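Local coordinates for protein trichomaglin (Trichosanthes lepiniana, PDB 1SGL) that probably cleaves RNA as an S-like ribonuclease of the ribonuclease T2 family, at residues C57-F71 with E103-W117. Sequence-based numbering, arbitrary orientation.
Sequences CCTGGSFDPDEIMPF and EKHGTCASPVIKGEW. With SO4 (sulfate ion), chain B.
In this ribonuclease T2 fold, the loop 57-71 is tied to segment 103-117, the end of one helix and the start of the next, by a disulfide and by hydrogen bonds, one between backbones and three to side chains. Cys58 and Cys108 form the disulfide, SG to SG at 2.0 Å, chi3 93°. Cys57 N donates to Lys104 O. Cys58 N donates to Thr107 OG1 over 2.9 Å. This hydroxyl, set between the backbone N and the carbonyl carbon (chi1 56°), donates to Glu103 O at 2.7 Å and so bridges the two. Thr107 CG2 presses tightly on Thr59 CG2.

His105 NE2 (2.6 Å from sulfate O2), His43, Gln101 and, weakly, Lys104 NZ hold a sulfate that probably marks the family's active site, where the RNA phosphate would lie.

Two glutamates take successive backbone N-H groups of the loop. Glu103 OE2 accepts from Phe63 N at 3.0 Å on its anti side, tilted out of the carboxylate plane, while Glu103 OE1 is hydrogen-bonded to Ser89 OG. Glu116 OE2 accepts from Asp64 N at 2.6 Å on its syn side, also tilted out of plane but nearly straight (167°). Glu116 OE1 lies 2.7 Å from Asp64 O. The carboxylate of Glu67 is stacked on that of Glu116, two acids close together, and a water links Glu67 OE1 to Glu116 N. An alanine in place of Glu116 would probably leave Asp64 N without its acceptor and let the loop shift. At the far end, Phe71 CE1 and CZ lie over one face of the Trp117 indole, and Pro70 CG meets its edge, 3.4 Å from NE1. The loop spans from helix 97-106, where Phe63 touches Tyr102, to helix 116-129, where Phe63 and Phe71 touch Phe120, and leads into helix 72-78.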
# COMPACT_ATOMS: atom_id res chain seq x y z
N CYS A 57 7.93 3.13 15.73
CA CYS A 57 7.83 2.41 16.99
C CYS A 57 7.64 3.44 18.09
O CYS A 57 8.59 3.81 18.78
CB CYS A 57 9.12 1.62 17.24
SG CYS A 57 9.57 0.49 15.88
N CYS A 58 6.40 3.90 18.27
CA CYS A 58 6.10 4.93 19.25
C CYS A 58 5.51 4.49 20.58
O CYS A 58 5.35 5.32 21.48
CB CYS A 58 5.17 5.97 18.62
SG CYS A 58 6.00 7.04 17.40
N THR A 59 5.19 3.21 20.74
CA THR A 59 4.60 2.77 22.00
C THR A 59 5.27 1.55 22.61
O THR A 59 5.04 1.23 23.78
CB THR A 59 3.10 2.45 21.83
OG1 THR A 59 2.49 2.34 23.13
CG2 THR A 59 2.92 1.12 21.11
N GLY A 60 6.09 0.85 21.83
CA GLY A 60 6.72 -0.34 22.35
C GLY A 60 5.64 -1.31 22.79
O GLY A 60 5.84 -2.13 23.70
N GLY A 61 4.47 -1.21 22.15
CA GLY A 61 3.35 -2.08 22.48
C GLY A 61 3.32 -3.32 21.60
O GLY A 61 3.30 -3.21 20.37
N SER A 62 3.29 -4.49 22.23
CA SER A 62 3.27 -5.76 21.52
C SER A 62 2.03 -6.00 20.67
O SER A 62 0.90 -5.95 21.15
CB SER A 62 3.42 -6.91 22.53
OG SER A 62 4.61 -6.76 23.27
N PHE A 63 2.26 -6.27 19.38
CA PHE A 63 1.18 -6.54 18.45
C PHE A 63 0.39 -7.79 18.86
O PHE A 63 0.96 -8.87 19.03
CB PHE A 63 1.73 -6.74 17.04
CG PHE A 63 0.71 -7.21 16.05
CD1 PHE A 63 -0.37 -6.40 15.70
CD2 PHE A 63 0.81 -8.47 15.48
CE1 PHE A 63 -1.33 -6.85 14.80
CE2 PHE A 63 -0.14 -8.93 14.58
CZ PHE A 63 -1.21 -8.12 14.24
N ASP A 64 -0.91 -7.64 19.00
CA ASP A 64 -1.77 -8.74 19.40
C ASP A 64 -2.64 -9.20 18.23
O ASP A 64 -3.61 -8.54 17.88
CB ASP A 64 -2.66 -8.30 20.57
CG ASP A 64 -3.47 -9.43 21.15
OD1 ASP A 64 -3.52 -10.51 20.53
OD2 ASP A 64 -4.07 -9.22 22.22
N PRO A 65 -2.31 -10.34 17.62
CA PRO A 65 -3.06 -10.89 16.48
C PRO A 65 -4.56 -11.07 16.74
O PRO A 65 -5.36 -11.04 15.80
CB PRO A 65 -2.37 -12.22 16.22
CG PRO A 65 -0.97 -11.98 16.65
CD PRO A 65 -1.16 -11.21 17.94
N ASP A 66 -4.95 -11.26 18.00
CA ASP A 66 -6.36 -11.45 18.33
C ASP A 66 -7.25 -10.30 17.89
O ASP A 66 -8.40 -10.50 17.51
CB ASP A 66 -6.57 -11.66 19.84
CG ASP A 66 -5.88 -12.90 20.38
OD1 ASP A 66 -5.56 -13.83 19.60
OD2 ASP A 66 -5.67 -12.96 21.61
N GLU A 67 -6.72 -9.08 17.94
CA GLU A 67 -7.50 -7.89 17.58
C GLU A 67 -7.75 -7.68 16.08
O GLU A 67 -8.34 -6.68 15.68
CB GLU A 67 -6.84 -6.65 18.17
CG GLU A 67 -6.89 -6.62 19.69
CD GLU A 67 -6.03 -5.51 20.28
OE1 GLU A 67 -6.00 -4.40 19.71
OE2 GLU A 67 -5.39 -5.75 21.33
N ILE A 68 -7.31 -8.63 15.27
CA ILE A 68 -7.48 -8.57 13.81
C ILE A 68 -8.75 -9.28 13.35
O ILE A 68 -9.32 -8.93 12.31
CB ILE A 68 -6.28 -9.26 13.09
CG1 ILE A 68 -5.09 -8.32 13.03
CG2 ILE A 68 -6.68 -9.69 11.69
CD1 ILE A 68 -3.88 -8.93 12.35
N MET A 69 -9.19 -10.27 14.13
CA MET A 69 -10.35 -11.10 13.82
C MET A 69 -11.38 -10.66 12.79
O MET A 69 -11.53 -11.29 11.74
CB MET A 69 -11.09 -11.49 15.10
CG MET A 69 -12.46 -12.08 14.83
SD MET A 69 -13.17 -12.89 16.24
CE MET A 69 -13.72 -14.44 15.47
N PRO A 70 -12.13 -9.59 13.08
CA PRO A 70 -13.13 -9.17 12.10
C PRO A 70 -12.58 -8.65 10.77
O PRO A 70 -13.33 -8.12 9.96
CB PRO A 70 -13.91 -8.09 12.86
CG PRO A 70 -12.86 -7.48 13.73
CD PRO A 70 -12.09 -8.68 14.24
N PHE A 71 -11.29 -8.83 10.53
CA PHE A 71 -10.69 -8.34 9.28
C PHE A 71 -9.83 -9.37 8.57
O PHE A 71 -9.38 -9.13 7.45
CB PHE A 71 -9.82 -7.11 9.56
CG PHE A 71 -10.52 -6.01 10.31
CD1 PHE A 71 -9.90 -5.39 11.39
CD2 PHE A 71 -11.77 -5.56 9.91
CE1 PHE A 71 -10.52 -4.34 12.07
CE2 PHE A 71 -12.40 -4.51 10.57
CZ PHE A 71 -11.77 -3.90 11.66
N GLU A 103 3.11 -1.69 14.51
CA GLU A 103 4.07 -1.29 15.53
C GLU A 103 4.97 -0.14 15.08
O GLU A 103 5.19 0.83 15.81
CB GLU A 103 4.94 -2.48 15.94
CG GLU A 103 4.19 -3.65 16.56
CD GLU A 103 5.14 -4.72 17.10
OE1 GLU A 103 6.14 -5.03 16.43
OE2 GLU A 103 4.88 -5.25 18.20
N LYS A 104 5.50 -0.24 13.86
CA LYS A 104 6.39 0.78 13.35
C LYS A 104 5.72 2.11 13.00
O LYS A 104 6.31 3.18 13.20
CB LYS A 104 7.13 0.24 12.12
CG LYS A 104 8.31 1.07 11.68
CD LYS A 104 9.00 0.45 10.47
CE LYS A 104 10.15 1.31 9.99
NZ LYS A 104 10.76 0.76 8.74
N HIS A 105 4.48 2.07 12.52
CA HIS A 105 3.80 3.30 12.13
C HIS A 105 2.47 3.61 12.82
O HIS A 105 2.22 4.76 13.20
CB HIS A 105 3.56 3.29 10.61
CG HIS A 105 4.80 3.05 9.81
ND1 HIS A 105 5.91 3.87 9.89
CD2 HIS A 105 5.10 2.08 8.91
CE1 HIS A 105 6.84 3.42 9.06
NE2 HIS A 105 6.38 2.34 8.46
N GLY A 106 1.62 2.60 12.96
CA GLY A 106 0.33 2.82 13.58
C GLY A 106 0.41 3.39 14.98
O GLY A 106 -0.45 4.18 15.39
N THR A 107 1.43 3.00 15.73
CA THR A 107 1.59 3.48 17.10
C THR A 107 1.90 4.98 17.10
O THR A 107 1.52 5.70 18.02
CB THR A 107 2.73 2.72 17.81
OG1 THR A 107 3.94 2.84 17.06
CG2 THR A 107 2.38 1.24 17.95
N CYS A 108 2.58 5.44 16.06
CA CYS A 108 2.94 6.85 15.92
C CYS A 108 1.79 7.70 15.38
O CYS A 108 1.95 8.91 15.17
CB CYS A 108 4.15 6.99 15.00
SG CYS A 108 5.67 6.16 15.60
N ALA A 109 0.63 7.07 15.15
CA ALA A 109 -0.53 7.78 14.62
C ALA A 109 -1.49 8.20 15.72
O ALA A 109 -2.50 8.87 15.47
CB ALA A 109 -1.25 6.91 13.59
N SER A 110 -1.20 7.79 16.95
CA SER A 110 -2.05 8.15 18.08
C SER A 110 -1.89 9.66 18.29
O SER A 110 -0.81 10.20 18.06
CB SER A 110 -1.61 7.41 19.34
OG SER A 110 -2.39 7.81 20.45
N PRO A 111 -2.95 10.34 18.74
CA PRO A 111 -4.29 9.86 19.09
C PRO A 111 -5.32 9.90 17.95
O PRO A 111 -6.51 9.67 18.18
CB PRO A 111 -4.69 10.79 20.22
CG PRO A 111 -4.17 12.10 19.69
CD PRO A 111 -2.78 11.74 19.20
N VAL A 112 -4.89 10.21 16.73
CA VAL A 112 -5.83 10.25 15.61
C VAL A 112 -6.34 8.82 15.40
O VAL A 112 -7.51 8.60 15.12
CB VAL A 112 -5.15 10.75 14.32
CG1 VAL A 112 -6.20 10.95 13.24
CG2 VAL A 112 -4.40 12.05 14.59
N ILE A 113 -5.43 7.86 15.54
CA ILE A 113 -5.75 6.45 15.41
C ILE A 113 -5.34 5.83 16.74
O ILE A 113 -4.17 5.91 17.12
CB ILE A 113 -4.96 5.77 14.27
CG1 ILE A 113 -5.39 6.34 12.92
CG2 ILE A 113 -5.17 4.25 14.32
CD1 ILE A 113 -4.69 5.72 11.73
N LYS A 114 -6.28 5.22 17.44
CA LYS A 114 -5.97 4.61 18.73
C LYS A 114 -6.14 3.10 18.75
O LYS A 114 -7.26 2.60 18.75
CB LYS A 114 -6.86 5.22 19.83
CG LYS A 114 -6.67 6.72 20.03
CD LYS A 114 -7.56 7.22 21.16
CE LYS A 114 -7.44 8.73 21.34
NZ LYS A 114 -8.23 9.21 22.51
N GLY A 115 -5.03 2.39 18.76
CA GLY A 115 -5.09 0.94 18.82
C GLY A 115 -5.16 0.18 17.51
O GLY A 115 -5.54 0.72 16.46
N GLU A 116 -4.79 -1.09 17.59
CA GLU A 116 -4.78 -2.00 16.45
C GLU A 116 -6.05 -2.01 15.63
O GLU A 116 -6.03 -1.75 14.43
CB GLU A 116 -4.52 -3.43 16.91
CG GLU A 116 -3.08 -3.74 17.17
CD GLU A 116 -2.89 -5.19 17.55
OE1 GLU A 116 -3.30 -6.06 16.76
OE2 GLU A 116 -2.32 -5.45 18.62
N TRP A 117 -7.15 -2.34 16.29
CA TRP A 117 -8.44 -2.43 15.63
C TRP A 117 -8.74 -1.26 14.70
O TRP A 117 -9.01 -1.45 13.52
CB TRP A 117 -9.56 -2.52 16.67
CG TRP A 117 -10.80 -3.08 16.10
CD1 TRP A 117 -11.00 -4.37 15.71
CD2 TRP A 117 -12.00 -2.37 15.80
NE1 TRP A 117 -12.27 -4.51 15.19
CE2 TRP A 117 -12.90 -3.29 15.23
CE3 TRP A 117 -12.40 -1.04 15.96
CZ2 TRP A 117 -14.19 -2.93 14.82
CZ3 TRP A 117 -13.69 -0.67 15.55
CH2 TRP A 117 -14.56 -1.62 14.98
S SO4 B . 8.00 0.47 5.69
O1 SO4 B . 9.44 0.76 5.63
O2 SO4 B . 7.58 0.41 7.10
O3 SO4 B . 7.74 -0.82 5.03
O4 SO4 B . 7.24 1.53 4.98
O HOH W 1 -4.55 -2.04 20.48